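PDB 6SLN: RagA protein from Porphyromonas gingivalis, which probably imports peptides across the outer membrane as a TonB-dependent receptor whose beta-barrel is closed by a plug domain. Local coordinates for residues R763-N774 / I784-S792. Numbering follows the deposited sequence.
Sequences RQEITKLFFGLN and IWEIGYPNS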
ATOM      1  N   ARG A 763      31.082 -30.312 -22.114  1.00 46.49           N
ATOM      2  CA  ARG A 763      32.339 -29.760 -21.618  1.00 51.42           C
ATOM      3  C   ARG A 763      32.299 -28.245 -21.752  1.00 54.64           C
ATOM      4  O   ARG A 763      32.184 -27.719 -22.864  1.00 51.48           O
ATOM      5  CB  ARG A 763      33.543 -30.330 -22.373  1.00 47.78           C
ATOM      6  CG  ARG A 763      34.912 -30.017 -21.742  1.00 54.51           C
ATOM      7  CD  ARG A 763      34.930 -30.334 -20.252  1.00 65.33           C
ATOM      8  NE  ARG A 763      36.258 -30.429 -19.628  1.00 67.99           N
ATOM      9  CZ  ARG A 763      37.196 -29.490 -19.709  1.00 78.38           C
ATOM     10  NH1 ARG A 763      36.985 -28.391 -20.427  1.00 84.23           N
ATOM     11  NH2 ARG A 763      38.349 -29.653 -19.079  1.00 73.02           N
ATOM     12  N   GLN A 764      32.398 -27.561 -20.616  1.00 56.18           N
ATOM     13  CA  GLN A 764      32.449 -26.111 -20.526  1.00 44.20           C
ATOM     14  C   GLN A 764      33.897 -25.635 -20.616  1.00 44.58           C
ATOM     15  O   GLN A 764      34.826 -26.346 -20.231  1.00 47.19           O
ATOM     16  CB  GLN A 764      31.829 -25.652 -19.205  1.00 41.73           C
ATOM     17  CG  GLN A 764      31.287 -24.253 -19.183  1.00 49.57           C
ATOM     18  CD  GLN A 764      31.228 -23.687 -17.773  1.00 55.77           C
ATOM     19  OE1 GLN A 764      32.247 -23.235 -17.235  1.00 53.98           O
ATOM     20  NE2 GLN A 764      30.030 -23.712 -17.161  1.00 51.01           N
ATOM     21  N   GLU A 765      34.085 -24.419 -21.138  1.00 46.32           N
ATOM     22  CA  GLU A 765      35.426 -23.838 -21.196  1.00 44.74           C
ATOM     23  C   GLU A 765      35.269 -22.322 -21.250  1.00 47.32           C
ATOM     24  O   GLU A 765      34.968 -21.767 -22.311  1.00 42.62           O
ATOM     25  CB  GLU A 765      36.232 -24.350 -22.386  1.00 50.64           C
ATOM     26  CG  GLU A 765      37.702 -23.838 -22.382  1.00 59.95           C
ATOM     27  CD  GLU A 765      38.500 -24.139 -23.657  1.00 58.78           C
ATOM     28  OE1 GLU A 765      38.200 -25.128 -24.358  1.00 60.22           O
ATOM     29  OE2 GLU A 765      39.446 -23.380 -23.949  1.00 57.75           O
ATOM     30  N   ILE A 766      35.467 -21.675 -20.099  1.00 52.02           N
ATOM     31  CA  ILE A 766      35.782 -20.254 -20.101  1.00 53.43           C
ATOM     32  C   ILE A 766      36.924 -20.028 -21.070  1.00 54.48           C
ATOM     33  O   ILE A 766      37.842 -20.844 -21.155  1.00 62.42           O
ATOM     34  CB  ILE A 766      36.151 -19.795 -18.681  1.00 52.07           C
ATOM     35  CG1 ILE A 766      35.024 -20.167 -17.703  1.00 51.35           C
ATOM     36  CG2 ILE A 766      36.488 -18.302 -18.668  1.00 44.57           C
ATOM     37  CD1 ILE A 766      35.437 -20.124 -16.259  1.00 46.04           C
ATOM     38  N   THR A 767      36.863 -18.954 -21.845  1.00 49.63           N
ATOM     39  CA  THR A 767      37.968 -18.647 -22.744  1.00 50.04           C
ATOM     40  C   THR A 767      38.531 -17.241 -22.561  1.00 50.32           C
ATOM     41  O   THR A 767      39.622 -16.961 -23.067  1.00 43.66           O
ATOM     42  CB  THR A 767      37.552 -18.868 -24.214  1.00 43.58           C
ATOM     43  OG1 THR A 767      36.296 -18.240 -24.478  1.00 52.81           O
ATOM     44  CG2 THR A 767      37.400 -20.346 -24.502  1.00 44.19           C
ATOM     45  N   LYS A 768      37.848 -16.365 -21.834  1.00 46.40           N
ATOM     46  CA  LYS A 768      38.312 -15.006 -21.608  1.00 42.34           C
ATOM     47  C   LYS A 768      37.530 -14.461 -20.432  1.00 43.88           C
ATOM     48  O   LYS A 768      36.343 -14.776 -20.276  1.00 40.13           O
ATOM     49  CB  LYS A 768      38.113 -14.114 -22.844  1.00 41.80           C
ATOM     50  CG  LYS A 768      38.851 -12.786 -22.792  1.00 58.62           C
ATOM     51  CD  LYS A 768      38.520 -11.855 -23.986  1.00 61.54           C
ATOM     52  CE  LYS A 768      38.753 -12.512 -25.330  1.00 64.66           C
ATOM     53  NZ  LYS A 768      37.458 -12.961 -25.930  1.00 66.76           N
ATOM     54  N   LEU A 769      38.185 -13.623 -19.620  1.00 43.43           N
ATOM     55  CA  LEU A 769      37.554 -13.117 -18.407  1.00 45.72           C
ATOM     56  C   LEU A 769      37.533 -11.601 -18.469  1.00 45.14           C
ATOM     57  O   LEU A 769      36.995 -11.045 -19.415  1.00 50.26           O
ATOM     58  CB  LEU A 769      38.215 -13.675 -17.173  1.00 47.31           C
ATOM     59  CG  LEU A 769      37.932 -15.149 -16.937  1.00 46.64           C
ATOM     60  CD1 LEU A 769      38.921 -15.772 -15.951  1.00 48.60           C
ATOM     61  CD2 LEU A 769      36.500 -15.281 -16.484  1.00 39.29           C
ATOM     62  N   PHE A 770      38.044 -10.922 -17.452  1.00 44.44           N
ATOM     63  CA  PHE A 770      37.973  -9.475 -17.352  1.00 40.08           C
ATOM     64  C   PHE A 770      39.319  -8.961 -16.853  1.00 52.15           C
ATOM     65  O   PHE A 770      40.060  -9.681 -16.175  1.00 51.35           O
ATOM     66  CB  PHE A 770      36.838  -9.031 -16.411  1.00 37.97           C
ATOM     67  CG  PHE A 770      36.586  -9.958 -15.233  1.00 43.36           C
ATOM     68  CD1 PHE A 770      35.838 -11.117 -15.385  1.00 47.47           C
ATOM     69  CD2 PHE A 770      37.069  -9.645 -13.969  1.00 37.90           C
ATOM     70  CE1 PHE A 770      35.584 -11.956 -14.307  1.00 48.47           C
ATOM     71  CE2 PHE A 770      36.813 -10.476 -12.892  1.00 43.02           C
ATOM     72  CZ  PHE A 770      36.069 -11.637 -13.062  1.00 44.83           C
ATOM     73  N   PHE A 771      39.639  -7.710 -17.196  1.00 46.39           N
ATOM     74  CA  PHE A 771      40.831  -7.026 -16.700  1.00 44.11           C
ATOM     75  C   PHE A 771      42.122  -7.707 -17.130  1.00 48.56           C
ATOM     76  O   PHE A 771      43.164  -7.545 -16.474  1.00 49.37           O
ATOM     77  CB  PHE A 771      40.799  -6.897 -15.167  1.00 50.06           C
ATOM     78  CG  PHE A 771      39.493  -6.353 -14.620  1.00 58.20           C
ATOM     79  CD1 PHE A 771      38.710  -5.481 -15.377  1.00 62.34           C
ATOM     80  CD2 PHE A 771      39.055  -6.705 -13.355  1.00 59.84           C
ATOM     81  CE1 PHE A 771      37.504  -4.979 -14.882  1.00 61.82           C
ATOM     82  CE2 PHE A 771      37.854  -6.203 -12.856  1.00 67.79           C
ATOM     83  CZ  PHE A 771      37.075  -5.337 -13.628  1.00 61.70           C
ATOM     84  N   GLY A 772      42.091  -8.479 -18.211  1.00 52.12           N
ATOM     85  CA  GLY A 772      43.271  -9.259 -18.543  1.00 48.94           C
ATOM     86  C   GLY A 772      43.526 -10.455 -17.651  1.00 44.02           C
ATOM     87  O   GLY A 772      44.591 -11.070 -17.760  1.00 48.99           O
ATOM     88  N   LEU A 773      42.582 -10.815 -16.778  1.00 44.23           N
ATOM     89  CA  LEU A 773      42.798 -11.916 -15.840  1.00 47.58           C
ATOM     90  C   LEU A 773      42.816 -13.248 -16.563  1.00 49.40           C
ATOM     91  O   LEU A 773      41.932 -13.546 -17.372  1.00 46.91           O
ATOM     92  CB  LEU A 773      41.714 -11.951 -14.763  1.00 46.23           C
ATOM     93  CG  LEU A 773      41.783 -10.746 -13.827  1.00 50.86           C
ATOM     94  CD1 LEU A 773      40.543 -10.603 -12.903  1.00 43.71           C
ATOM     95  CD2 LEU A 773      43.088 -10.844 -13.059  1.00 41.61           C
ATOM     96  N   ASN A 774      43.837 -14.048 -16.274  1.00 49.48           N
ATOM     97  CA  ASN A 774      43.792 -15.442 -16.674  1.00 51.91           C
ATOM     98  C   ASN A 774      42.797 -16.228 -15.813  1.00 51.66           C
ATOM     99  O   ASN A 774      42.206 -17.210 -16.277  1.00 51.17           O
ATOM    100  CB  ASN A 774      45.205 -16.003 -16.600  1.00 61.63           C
ATOM    101  CG  ASN A 774      45.241 -17.491 -16.637  1.00 74.35           C
ATOM    102  OD1 ASN A 774      45.539 -18.133 -15.624  1.00 85.65           O
ATOM    103  ND2 ASN A 774      44.951 -18.067 -17.803  1.00 70.44           N
ATOM    104  N   ILE A 784      36.222 -21.195  -9.038  1.00 44.05           N
ATOM    105  CA  ILE A 784      37.127 -20.318  -9.771  1.00 39.90           C
ATOM    106  C   ILE A 784      36.740 -20.299 -11.241  1.00 50.12           C
ATOM    107  O   ILE A 784      36.301 -21.309 -11.810  1.00 46.81           O
ATOM    108  CB  ILE A 784      38.602 -20.737  -9.610  1.00 46.85           C
ATOM    109  CG1 ILE A 784      39.539 -19.624 -10.089  1.00 43.55           C
ATOM    110  CG2 ILE A 784      38.882 -21.989 -10.404  1.00 50.04           C
ATOM    111  CD1 ILE A 784      40.994 -19.936  -9.926  1.00 43.21           C
ATOM    112  N   TRP A 785      36.864 -19.116 -11.833  1.00 47.40           N
ATOM    113  CA  TRP A 785      36.921 -18.939 -13.271  1.00 49.49           C
ATOM    114  C   TRP A 785      38.391 -18.966 -13.697  1.00 53.06           C
ATOM    115  O   TRP A 785      39.202 -18.193 -13.173  1.00 52.76           O
ATOM    116  CB  TRP A 785      36.261 -17.619 -13.647  1.00 55.48           C
ATOM    117  CG  TRP A 785      34.780 -17.548 -13.343  1.00 61.91           C
ATOM    118  CD1 TRP A 785      33.900 -18.593 -13.253  1.00 59.15           C
ATOM    119  CD2 TRP A 785      34.008 -16.358 -13.119  1.00 58.08           C
ATOM    120  NE1 TRP A 785      32.637 -18.122 -12.981  1.00 55.46           N
ATOM    121  CE2 TRP A 785      32.681 -16.753 -12.897  1.00 54.70           C
ATOM    122  CE3 TRP A 785      34.316 -14.997 -13.084  1.00 62.90           C
ATOM    123  CZ2 TRP A 785      31.663 -15.834 -12.650  1.00 52.29           C
ATOM    124  CZ3 TRP A 785      33.297 -14.088 -12.823  1.00 56.80           C
ATOM    125  CH2 TRP A 785      31.995 -14.510 -12.616  1.00 35.80           C
ATOM    126  N   GLU A 786      38.746 -19.871 -14.612  1.00 48.17           N
ATOM    127  CA  GLU A 786      40.115 -19.949 -15.119  1.00 44.97           C
ATOM    128  C   GLU A 786      40.105 -20.274 -16.609  1.00 48.61           C
ATOM    129  O   GLU A 786      39.484 -21.252 -17.034  1.00 43.21           O
ATOM    130  CB  GLU A 786      40.933 -20.990 -14.353  1.00 46.55           C
ATOM    131  CG  GLU A 786      42.395 -21.006 -14.746  1.00 54.01           C
ATOM    132  CD  GLU A 786      43.233 -21.824 -13.797  1.00 55.03           C
ATOM    133  OE1 GLU A 786      42.673 -22.303 -12.802  1.00 55.18           O
ATOM    134  OE2 GLU A 786      44.449 -21.991 -14.039  1.00 62.71           O
ATOM    135  N   ILE A 787      40.834 -19.477 -17.393  1.00 50.64           N
ATOM    136  CA  ILE A 787      40.619 -19.427 -18.841  1.00 57.38           C
ATOM    137  C   ILE A 787      40.793 -20.784 -19.517  1.00 61.46           C
ATOM    138  O   ILE A 787      40.183 -21.046 -20.555  1.00 79.37           O
ATOM    139  CB  ILE A 787      41.535 -18.350 -19.464  1.00 56.85           C
ATOM    140  CG1 ILE A 787      40.833 -16.991 -19.404  1.00 53.74           C
ATOM    141  CG2 ILE A 787      41.944 -18.697 -20.910  1.00 44.95           C
ATOM    142  CD1 ILE A 787      41.550 -15.908 -20.128  1.00 43.79           C
ATOM    143  N   GLY A 788      41.596 -21.668 -18.973  1.00 45.25           N
ATOM    144  CA  GLY A 788      41.626 -22.890 -19.749  1.00 52.25           C
ATOM    145  C   GLY A 788      40.564 -23.938 -19.453  1.00 59.85           C
ATOM    146  O   GLY A 788      40.668 -25.058 -19.971  1.00 55.52           O
ATOM    147  N   TYR A 789      39.553 -23.642 -18.642  1.00 58.74           N
ATOM    148  CA  TYR A 789      38.835 -24.698 -17.944  1.00 50.28           C
ATOM    149  C   TYR A 789      37.364 -24.348 -17.757  1.00 56.02           C
ATOM    150  O   TYR A 789      36.978 -23.180 -17.860  1.00 66.06           O
ATOM    151  CB  TYR A 789      39.469 -24.952 -16.569  1.00 45.53           C
ATOM    152  CG  TYR A 789      40.962 -25.189 -16.595  1.00 55.04           C
ATOM    153  CD1 TYR A 789      41.857 -24.142 -16.385  1.00 58.92           C
ATOM    154  CD2 TYR A 789      41.480 -26.465 -16.820  1.00 53.35           C
ATOM    155  CE1 TYR A 789      43.221 -24.359 -16.401  1.00 58.59           C
ATOM    156  CE2 TYR A 789      42.841 -26.693 -16.832  1.00 50.23           C
ATOM    157  CZ  TYR A 789      43.710 -25.641 -16.622  1.00 59.91           C
ATOM    158  OH  TYR A 789      45.072 -25.862 -16.636  1.00 66.64           O
ATOM    159  N   PRO A 790      36.531 -25.340 -17.463  1.00 56.51           N
ATOM    160  CA  PRO A 790      35.184 -25.040 -16.955  1.00 45.77           C
ATOM    161  C   PRO A 790      35.246 -24.392 -15.583  1.00 44.75           C
ATOM    162  O   PRO A 790      36.256 -24.457 -14.874  1.00 44.97           O
ATOM    163  CB  PRO A 790      34.509 -26.415 -16.877  1.00 42.66           C
ATOM    164  CG  PRO A 790      35.655 -27.382 -16.782  1.00 45.05           C
ATOM    165  CD  PRO A 790      36.743 -26.785 -17.636  1.00 53.77           C
ATOM    166  N   ASN A 791      34.149 -23.709 -15.246  1.00 43.18           N
ATOM    167  CA  ASN A 791      33.895 -23.287 -13.872  1.00 41.41           C
ATOM    168  C   ASN A 791      34.186 -24.456 -12.948  1.00 55.95           C
ATOM    169  O   ASN A 791      33.537 -25.505 -13.039  1.00 61.51           O
ATOM    170  CB  ASN A 791      32.433 -22.847 -13.746  1.00 39.15           C
ATOM    171  CG  ASN A 791      32.135 -22.127 -12.444  1.00 48.79           C
ATOM    172  OD1 ASN A 791      33.048 -21.793 -11.684  1.00 52.69           O
ATOM    173  ND2 ASN A 791      30.856 -21.882 -12.179  1.00 41.89           N
ATOM    174  N   SER A 792      35.203 -24.297 -12.105  1.00 59.43           N
ATOM    175  CA  SER A 792      35.751 -25.411 -11.345  1.00 57.82           C
ATOM    176  C   SER A 792      35.869 -25.052  -9.868  1.00 59.66           C
ATOM    177  O   SER A 792      35.789 -23.882  -9.479  1.00 59.30           O
ATOM    178  CB  SER A 792      37.119 -25.838 -11.903  1.00 50.33           C
ATOM    179  OG  SER A 792      36.972 -26.383 -13.206  1.00 46.71           O
TER
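E765 CA passes P790 CA at 4.4 Å and T767 CA passes I787 CA at 4.8 Å, where the chain leaving strand 752-764 runs over the turn 786-789, and two backbone bonds join them: a good one from I787 N to N774 O (2.9 Å) and a weak one from I766 N to Y789 O. The straightest hydrogen bond uses a side chain. Q764 is extended, with CG anti to the backbone N (chi1 -155°), and its OE1 takes the N-H of N791 at 2.8 Å, the angle at the hydrogen being 174° and the donor tilted out of the amide plane. Its CB meanwhile rests on CB of P790. The other end of that proline ring is covered by R763, whose guanidinium lays one face over P790 CD, off-centre toward the rim. The side chain of I766 sets out toward 784-792 and its CD1 reaches W785, 3.7 Å from the indole CD1; L769 CD2 touches W785 CB at the same distance. F770 meets the edge of the indole's six-membered ring, rim to rim with planes at 90°, its CE1 3.5 Å from W785 CZ3. The setting is the end of a barrel strand in a TonB-dependent receptor: strand 752-764 belongs to the barrel, whereas strand 783-786 pairs with 775-778 and 792-802 in a separate small antiparallel sheet, so the excursion that starts at the strand end folds back against its own root. T767 and K768 both face S731 in a classic beta bulge, and both side chains hydrogen-bond to its OG. I787 lies between the two limbs of 763-774: CG2 packs near T767 O, while CD1 also approaches L773 O at 3.6 Å. From the type I' turn 770-773, F771 and L773 pack on the chain of another protein; N791 touches the bound peptide.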